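Glucose-6-phosphate isomerase (Chlamydia trachomatis D/UW-3/CX, PDB 6OTU) catalyses the reversible isomerization of glucose-6-phosphate to fructose-6-phosphate. Local coordinates at residues F427-G440 against F450-Q462. Sequence-based numbering, arbitrary orientation.
Sequences FANLVAQSLALAQG and FKGNSPSSILVAQ
Phe427 pushes the edge of its ring against the forked end of Val460, where Phe427 CE1 lies 3.6 Å from Val460 CG2, while Val431 CG2 of the same helix sits over the rim of one ring face. The ring reaches the strand because CG stands anti to the backbone N (chi1 -168°), and both methyls of the beta-branched Val460 reach CE1, CG2 near the ring plane and CG1 well off it. One turn along, Leu430 and Ile458 lie alongside one another, pointing opposite ways, with Leu430 CD2 at 3.8 Å from Ile458 CG2. Phe403 of the neighbouring strand 401-406 also touches Leu430.

Further on, the helix draws nearer to the strand and the residues become small. Ser434 OG and Ser456 OG share a hydrogen bond of 3.0 Å, and the CD1 methyl of Ile458 packs beside the Ser434 hydroxyl. Thr60 binds Ser434 OG as well, so this buried hydroxyl has two polar partners.

At the helix end, two carbonyls turn to the incoming loop. Leu437 O accepts the N-H of Ser454 at 3.0 Å, and Ala438 O accepts that of Asn453 at 2.9 Å; both donors lie above the carbonyl planes. The side chain of Asn453 instead binds Leu33 N and Asp32. Gly440 ends the helix, and its CA meets Phe450 O at 3.3 Å; Gly452 comes equally close to Leu437 O through its CA. Glycine suits both places: each has positive phi, and the backbones approach until Gly440 CA and Gly452 CA are 3.7 Å apart.

Helical residues 427-439 thus run nearly antiparallel (160°) to strand 456-461, packing on the mixed sheet of this SIS-type domain of a phosphoglucose isomerase. The chemistry grades from hydrocarbon through paired hydroxyls to backbone bonds, which implies that the returning loop satisfies carbonyls the ending helix cannot.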
ATOM      1  N   PHE A 427      -9.860  19.265  -0.406  1.00 38.87           N
ATOM      2  CA  PHE A 427      -9.138  19.770   0.757  1.00 40.55           C
ATOM      3  C   PHE A 427     -10.010  19.758   2.010  1.00 42.55           C
ATOM      4  O   PHE A 427      -9.543  19.378   3.095  1.00 39.26           O
ATOM      5  CB  PHE A 427      -8.621  21.183   0.495  1.00 42.83           C
ATOM      6  CG  PHE A 427      -7.643  21.645   1.522  1.00 49.35           C
ATOM      7  CD1 PHE A 427      -6.455  20.954   1.716  1.00 50.34           C
ATOM      8  CD2 PHE A 427      -7.909  22.746   2.310  1.00 52.03           C
ATOM      9  CE1 PHE A 427      -5.548  21.361   2.671  1.00 47.70           C
ATOM     10  CE2 PHE A 427      -7.004  23.152   3.262  1.00 49.27           C
ATOM     11  CZ  PHE A 427      -5.822  22.452   3.441  1.00 47.83           C
ATOM     12  N   ALA A 428     -11.275  20.170   1.872  1.00 36.92           N
ATOM     13  CA  ALA A 428     -12.184  20.258   3.012  1.00 35.56           C
ATOM     14  C   ALA A 428     -12.392  18.898   3.660  1.00 35.99           C
ATOM     15  O   ALA A 428     -12.480  18.794   4.889  1.00 37.19           O
ATOM     16  CB  ALA A 428     -13.528  20.836   2.560  1.00 34.17           C
ATOM     17  N   ASN A 429     -12.502  17.852   2.844  1.00 35.85           N
ATOM     18  CA  ASN A 429     -12.607  16.491   3.369  1.00 38.14           C
ATOM     19  C   ASN A 429     -11.402  16.138   4.241  1.00 41.60           C
ATOM     20  O   ASN A 429     -11.562  15.555   5.319  1.00 39.10           O
ATOM     21  CB  ASN A 429     -12.731  15.494   2.216  1.00 32.22           C
ATOM     22  CG  ASN A 429     -14.179  15.137   1.884  1.00 41.58           C
ATOM     23  OD1 ASN A 429     -14.724  14.148   2.385  1.00 40.92           O
ATOM     24  ND2 ASN A 429     -14.788  15.915   0.999  1.00 33.23           N
ATOM     25  N   LEU A 430     -10.187  16.470   3.783  1.00 38.66           N
ATOM     26  CA  LEU A 430      -8.989  16.222   4.587  1.00 33.14           C
ATOM     27  C   LEU A 430      -9.094  16.916   5.943  1.00 34.59           C
ATOM     28  O   LEU A 430      -8.904  16.291   6.995  1.00 33.16           O
ATOM     29  CB  LEU A 430      -7.739  16.686   3.819  1.00 30.92           C
ATOM     30  CG  LEU A 430      -6.302  16.496   4.335  1.00 30.50           C
ATOM     31  CD1 LEU A 430      -5.276  16.837   3.239  1.00 30.41           C
ATOM     32  CD2 LEU A 430      -5.965  17.282   5.628  1.00 30.63           C
ATOM     33  N   VAL A 431      -9.395  18.217   5.934  1.00 31.78           N
ATOM     34  CA  VAL A 431      -9.522  18.982   7.175  1.00 32.07           C
ATOM     35  C   VAL A 431     -10.578  18.360   8.085  1.00 38.70           C
ATOM     36  O   VAL A 431     -10.354  18.161   9.285  1.00 35.45           O
ATOM     37  CB  VAL A 431      -9.850  20.455   6.861  1.00 34.73           C
ATOM     38  CG1 VAL A 431     -10.279  21.183   8.115  1.00 33.11           C
ATOM     39  CG2 VAL A 431      -8.645  21.158   6.176  1.00 32.59           C
ATOM     40  N   ALA A 432     -11.750  18.045   7.527  1.00 35.98           N
ATOM     41  CA  ALA A 432     -12.833  17.525   8.358  1.00 33.70           C
ATOM     42  C   ALA A 432     -12.438  16.220   9.037  1.00 43.79           C
ATOM     43  O   ALA A 432     -12.835  15.970  10.183  1.00 39.33           O
ATOM     44  CB  ALA A 432     -14.101  17.325   7.533  1.00 38.89           C
ATOM     45  N   GLN A 433     -11.639  15.386   8.356  1.00 31.60           N
ATOM     46  CA  GLN A 433     -11.299  14.064   8.883  1.00 37.34           C
ATOM     47  C   GLN A 433     -10.253  14.150   9.987  1.00 35.64           C
ATOM     48  O   GLN A 433     -10.356  13.454  11.005  1.00 42.92           O
ATOM     49  CB  GLN A 433     -10.816  13.156   7.747  1.00 30.77           C
ATOM     50  CG  GLN A 433     -11.928  12.746   6.802  1.00 34.94           C
ATOM     51  CD  GLN A 433     -12.562  11.404   7.180  1.00 42.85           C
ATOM     52  OE1 GLN A 433     -12.117  10.732   8.119  1.00 36.20           O
ATOM     53  NE2 GLN A 433     -13.616  11.014   6.450  1.00 31.23           N
ATOM     54  N   SER A 434      -9.245  14.997   9.795  1.00 30.85           N
ATOM     55  CA  SER A 434      -8.261  15.256  10.843  1.00 36.87           C
ATOM     56  C   SER A 434      -8.938  15.768  12.122  1.00 34.47           C
ATOM     57  O   SER A 434      -8.737  15.216  13.212  1.00 32.94           O
ATOM     58  CB  SER A 434      -7.222  16.251  10.313  1.00 36.06           C
ATOM     59  OG  SER A 434      -6.452  16.827  11.339  1.00 36.38           O
ATOM     60  N   LEU A 435      -9.772  16.804  12.003  1.00 31.66           N
ATOM     61  CA  LEU A 435     -10.546  17.277  13.154  1.00 32.13           C
ATOM     62  C   LEU A 435     -11.399  16.168  13.760  1.00 40.65           C
ATOM     63  O   LEU A 435     -11.442  16.007  14.986  1.00 38.09           O
ATOM     64  CB  LEU A 435     -11.423  18.452  12.739  1.00 32.74           C
ATOM     65  CG  LEU A 435     -10.626  19.738  12.538  1.00 43.85           C
ATOM     66  CD1 LEU A 435     -11.534  20.840  12.069  1.00 37.81           C
ATOM     67  CD2 LEU A 435      -9.943  20.152  13.824  1.00 41.48           C
ATOM     68  N   ALA A 436     -12.084  15.390  12.918  1.00 43.16           N
ATOM     69  CA  ALA A 436     -12.937  14.322  13.427  1.00 36.47           C
ATOM     70  C   ALA A 436     -12.117  13.265  14.156  1.00 40.34           C
ATOM     71  O   ALA A 436     -12.507  12.810  15.238  1.00 31.59           O
ATOM     72  CB  ALA A 436     -13.734  13.705  12.279  1.00 31.96           C
ATOM     73  N   LEU A 437     -10.960  12.887  13.592  1.00 36.88           N
ATOM     74  CA  LEU A 437     -10.105  11.891  14.239  1.00 39.21           C
ATOM     75  C   LEU A 437      -9.608  12.391  15.589  1.00 36.99           C
ATOM     76  O   LEU A 437      -9.523  11.620  16.550  1.00 34.30           O
ATOM     77  CB  LEU A 437      -8.921  11.524  13.329  1.00 30.14           C
ATOM     78  CG  LEU A 437      -9.188  10.553  12.167  1.00 38.00           C
ATOM     79  CD1 LEU A 437      -8.057  10.562  11.126  1.00 32.27           C
ATOM     80  CD2 LEU A 437      -9.453   9.131  12.671  1.00 29.74           C
ATOM     81  N   ALA A 438      -9.289  13.683  15.685  1.00 31.02           N
ATOM     82  CA  ALA A 438      -8.772  14.237  16.934  1.00 35.14           C
ATOM     83  C   ALA A 438      -9.868  14.465  17.980  1.00 41.54           C
ATOM     84  O   ALA A 438      -9.650  14.224  19.174  1.00 31.81           O
ATOM     85  CB  ALA A 438      -8.035  15.545  16.649  1.00 31.42           C
ATOM     86  N   GLN A 439     -11.036  14.957  17.569  1.00 32.10           N
ATOM     87  CA  GLN A 439     -12.061  15.343  18.532  1.00 36.94           C
ATOM     88  C   GLN A 439     -13.048  14.233  18.836  1.00 35.80           C
ATOM     89  O   GLN A 439     -13.601  14.203  19.937  1.00 33.00           O
ATOM     90  CB  GLN A 439     -12.872  16.540  18.033  1.00 39.98           C
ATOM     91  CG  GLN A 439     -12.149  17.852  18.048  1.00 49.25           C
ATOM     92  CD  GLN A 439     -13.015  18.961  17.503  1.00 60.48           C
ATOM     93  OE1 GLN A 439     -13.606  18.826  16.432  1.00 63.28           O
ATOM     94  NE2 GLN A 439     -13.116  20.059  18.247  1.00 66.34           N
ATOM     95  N   GLY A 440     -13.311  13.344  17.880  1.00 32.32           N
ATOM     96  CA  GLY A 440     -14.338  12.332  18.072  1.00 32.40           C
ATOM     97  C   GLY A 440     -15.731  12.926  18.189  1.00 36.09           C
ATOM     98  O   GLY A 440     -15.968  14.110  17.925  1.00 37.51           O
ATOM     99  N   PHE A 450     -17.483   7.811  18.447  1.00 32.51           N
ATOM    100  CA  PHE A 450     -16.127   7.973  17.947  1.00 37.74           C
ATOM    101  C   PHE A 450     -15.316   8.552  19.098  1.00 40.08           C
ATOM    102  O   PHE A 450     -15.601   9.658  19.563  1.00 32.63           O
ATOM    103  CB  PHE A 450     -16.125   8.881  16.713  1.00 40.60           C
ATOM    104  CG  PHE A 450     -17.030   8.388  15.606  1.00 39.19           C
ATOM    105  CD1 PHE A 450     -16.558   7.511  14.645  1.00 39.84           C
ATOM    106  CD2 PHE A 450     -18.354   8.780  15.544  1.00 40.91           C
ATOM    107  CE1 PHE A 450     -17.396   7.041  13.633  1.00 41.26           C
ATOM    108  CE2 PHE A 450     -19.193   8.320  14.533  1.00 43.18           C
ATOM    109  CZ  PHE A 450     -18.714   7.452  13.583  1.00 40.54           C
ATOM    110  N   LYS A 451     -14.348   7.771  19.595  1.00 42.25           N
ATOM    111  CA  LYS A 451     -13.641   8.125  20.821  1.00 34.99           C
ATOM    112  C   LYS A 451     -12.661   9.260  20.592  1.00 35.96           C
ATOM    113  O   LYS A 451     -12.347  10.000  21.532  1.00 39.48           O
ATOM    114  CB  LYS A 451     -12.914   6.897  21.384  1.00 37.02           C
ATOM    115  CG  LYS A 451     -13.805   5.631  21.496  1.00 51.10           C
ATOM    116  CD  LYS A 451     -13.076   4.430  22.159  1.00 57.95           C
ATOM    117  CE  LYS A 451     -13.394   3.076  21.482  1.00 60.41           C
ATOM    118  NZ  LYS A 451     -12.424   2.691  20.386  1.00 57.33           N
ATOM    119  N   GLY A 452     -12.166   9.412  19.363  1.00 35.15           N
ATOM    120  CA  GLY A 452     -11.288  10.523  19.063  1.00 33.69           C
ATOM    121  C   GLY A 452      -9.906  10.287  19.651  1.00 36.26           C
ATOM    122  O   GLY A 452      -9.504   9.158  19.941  1.00 31.44           O
ATOM    123  N   ASN A 453      -9.181  11.393  19.839  1.00 31.08           N
ATOM    124  CA  ASN A 453      -7.801  11.373  20.332  1.00 30.90           C
ATOM    125  C   ASN A 453      -6.878  10.567  19.428  1.00 40.60           C
ATOM    126  O   ASN A 453      -5.854  10.054  19.874  1.00 40.46           O
ATOM    127  CB  ASN A 453      -7.714  10.850  21.771  1.00 31.06           C
ATOM    128  CG  ASN A 453      -7.702  11.976  22.788  1.00 40.48           C
ATOM    129  OD1 ASN A 453      -7.249  13.084  22.488  1.00 34.61           O
ATOM    130  ND2 ASN A 453      -8.212  11.710  23.982  1.00 31.90           N
ATOM    131  N   SER A 454      -7.216  10.468  18.146  1.00 40.65           N
ATOM    132  CA  SER A 454      -6.347   9.811  17.186  1.00 29.74           C
ATOM    133  C   SER A 454      -5.558  10.904  16.474  1.00 33.32           C
ATOM    134  O   SER A 454      -6.164  11.757  15.798  1.00 36.31           O
ATOM    135  CB  SER A 454      -7.165   8.975  16.197  1.00 29.58           C
ATOM    136  OG  SER A 454      -6.469   8.687  15.007  1.00 43.83           O
ATOM    137  N   PRO A 455      -4.235  10.956  16.627  1.00 33.73           N
ATOM    138  CA  PRO A 455      -3.485  12.154  16.230  1.00 31.79           C
ATOM    139  C   PRO A 455      -3.189  12.216  14.737  1.00 40.14           C
ATOM    140  O   PRO A 455      -3.116  11.205  14.035  1.00 29.12           O
ATOM    141  CB  PRO A 455      -2.182  12.029  17.034  1.00 33.15           C
ATOM    142  CG  PRO A 455      -2.017  10.567  17.234  1.00 32.11           C
ATOM    143  CD  PRO A 455      -3.393   9.986  17.359  1.00 29.39           C
ATOM    144  N   SER A 456      -2.984  13.445  14.259  1.00 29.64           N
ATOM    145  CA  SER A 456      -2.617  13.634  12.865  1.00 29.48           C
ATOM    146  C   SER A 456      -1.943  14.985  12.685  1.00 33.19           C
ATOM    147  O   SER A 456      -2.056  15.878  13.535  1.00 32.01           O
ATOM    148  CB  SER A 456      -3.835  13.514  11.933  1.00 34.11           C
ATOM    149  OG  SER A 456      -4.861  14.429  12.277  1.00 35.33           O
ATOM    150  N   SER A 457      -1.229  15.111  11.562  1.00 29.56           N
ATOM    151  CA  SER A 457      -0.695  16.379  11.092  1.00 31.86           C
ATOM    152  C   SER A 457      -1.120  16.609   9.644  1.00 33.64           C
ATOM    153  O   SER A 457      -1.570  15.695   8.941  1.00 34.88           O
ATOM    154  CB  SER A 457       0.840  16.442  11.213  1.00 29.72           C
ATOM    155  OG  SER A 457       1.477  15.592  10.274  1.00 39.91           O
ATOM    156  N   ILE A 458      -0.957  17.854   9.207  1.00 32.38           N
ATOM    157  CA  ILE A 458      -1.433  18.337   7.916  1.00 33.04           C
ATOM    158  C   ILE A 458      -0.298  19.121   7.277  1.00 41.34           C
ATOM    159  O   ILE A 458       0.155  20.125   7.837  1.00 30.64           O
ATOM    160  CB  ILE A 458      -2.678  19.237   8.045  1.00 30.70           C
ATOM    161  CG1 ILE A 458      -3.802  18.553   8.829  1.00 38.02           C
ATOM    162  CG2 ILE A 458      -3.161  19.665   6.671  1.00 30.86           C
ATOM    163  CD1 ILE A 458      -5.053  19.439   9.030  1.00 31.24           C
ATOM    164  N   LEU A 459       0.142  18.680   6.106  1.00 34.88           N
ATOM    165  CA  LEU A 459       1.135  19.386   5.317  1.00 32.84           C
ATOM    166  C   LEU A 459       0.500  19.788   3.992  1.00 36.51           C
ATOM    167  O   LEU A 459      -0.040  18.928   3.284  1.00 30.15           O
ATOM    168  CB  LEU A 459       2.360  18.502   5.089  1.00 33.33           C
ATOM    169  CG  LEU A 459       3.510  19.163   4.341  1.00 34.11           C
ATOM    170  CD1 LEU A 459       4.055  20.348   5.131  1.00 30.31           C
ATOM    171  CD2 LEU A 459       4.594  18.130   4.056  1.00 29.58           C
ATOM    172  N   VAL A 460       0.550  21.087   3.656  1.00 31.44           N
ATOM    173  CA  VAL A 460      -0.121  21.595   2.458  1.00 34.13           C
ATOM    174  C   VAL A 460       0.802  22.529   1.690  1.00 32.05           C
ATOM    175  O   VAL A 460       1.490  23.365   2.286  1.00 36.42           O
ATOM    176  CB  VAL A 460      -1.440  22.340   2.791  1.00 42.41           C
ATOM    177  CG1 VAL A 460      -2.312  22.489   1.533  1.00 40.58           C
ATOM    178  CG2 VAL A 460      -2.198  21.642   3.877  1.00 48.99           C
ATOM    179  N   ALA A 461       0.778  22.416   0.361  1.00 31.29           N
ATOM    180  CA  ALA A 461       1.368  23.395  -0.543  1.00 33.76           C
ATOM    181  C   ALA A 461       0.275  23.919  -1.466  1.00 38.06           C
ATOM    182  O   ALA A 461      -0.817  23.346  -1.547  1.00 31.96           O
ATOM    183  CB  ALA A 461       2.524  22.792  -1.356  1.00 31.33           C
ATOM    184  N   GLN A 462       0.568  25.031  -2.158  1.00 37.87           N
ATOM    185  CA  GLN A 462      -0.401  25.594  -3.106  1.00 41.22           C
ATOM    186  C   GLN A 462      -0.780  24.585  -4.187  1.00 42.43           C
ATOM    187  O   GLN A 462      -1.955  24.439  -4.545  1.00 37.19           O
ATOM    188  CB  GLN A 462       0.160  26.848  -3.775  1.00 33.40           C
ATOM    189  CG  GLN A 462       0.059  28.088  -2.958  1.00 47.67           C
ATOM    190  CD  GLN A 462      -1.362  28.424  -2.590  1.00 53.77           C
ATOM    191  OE1 GLN A 462      -2.309  28.124  -3.323  1.00 54.36           O
ATOM    192  NE2 GLN A 462      -1.522  29.056  -1.442  1.00 63.66           N
TER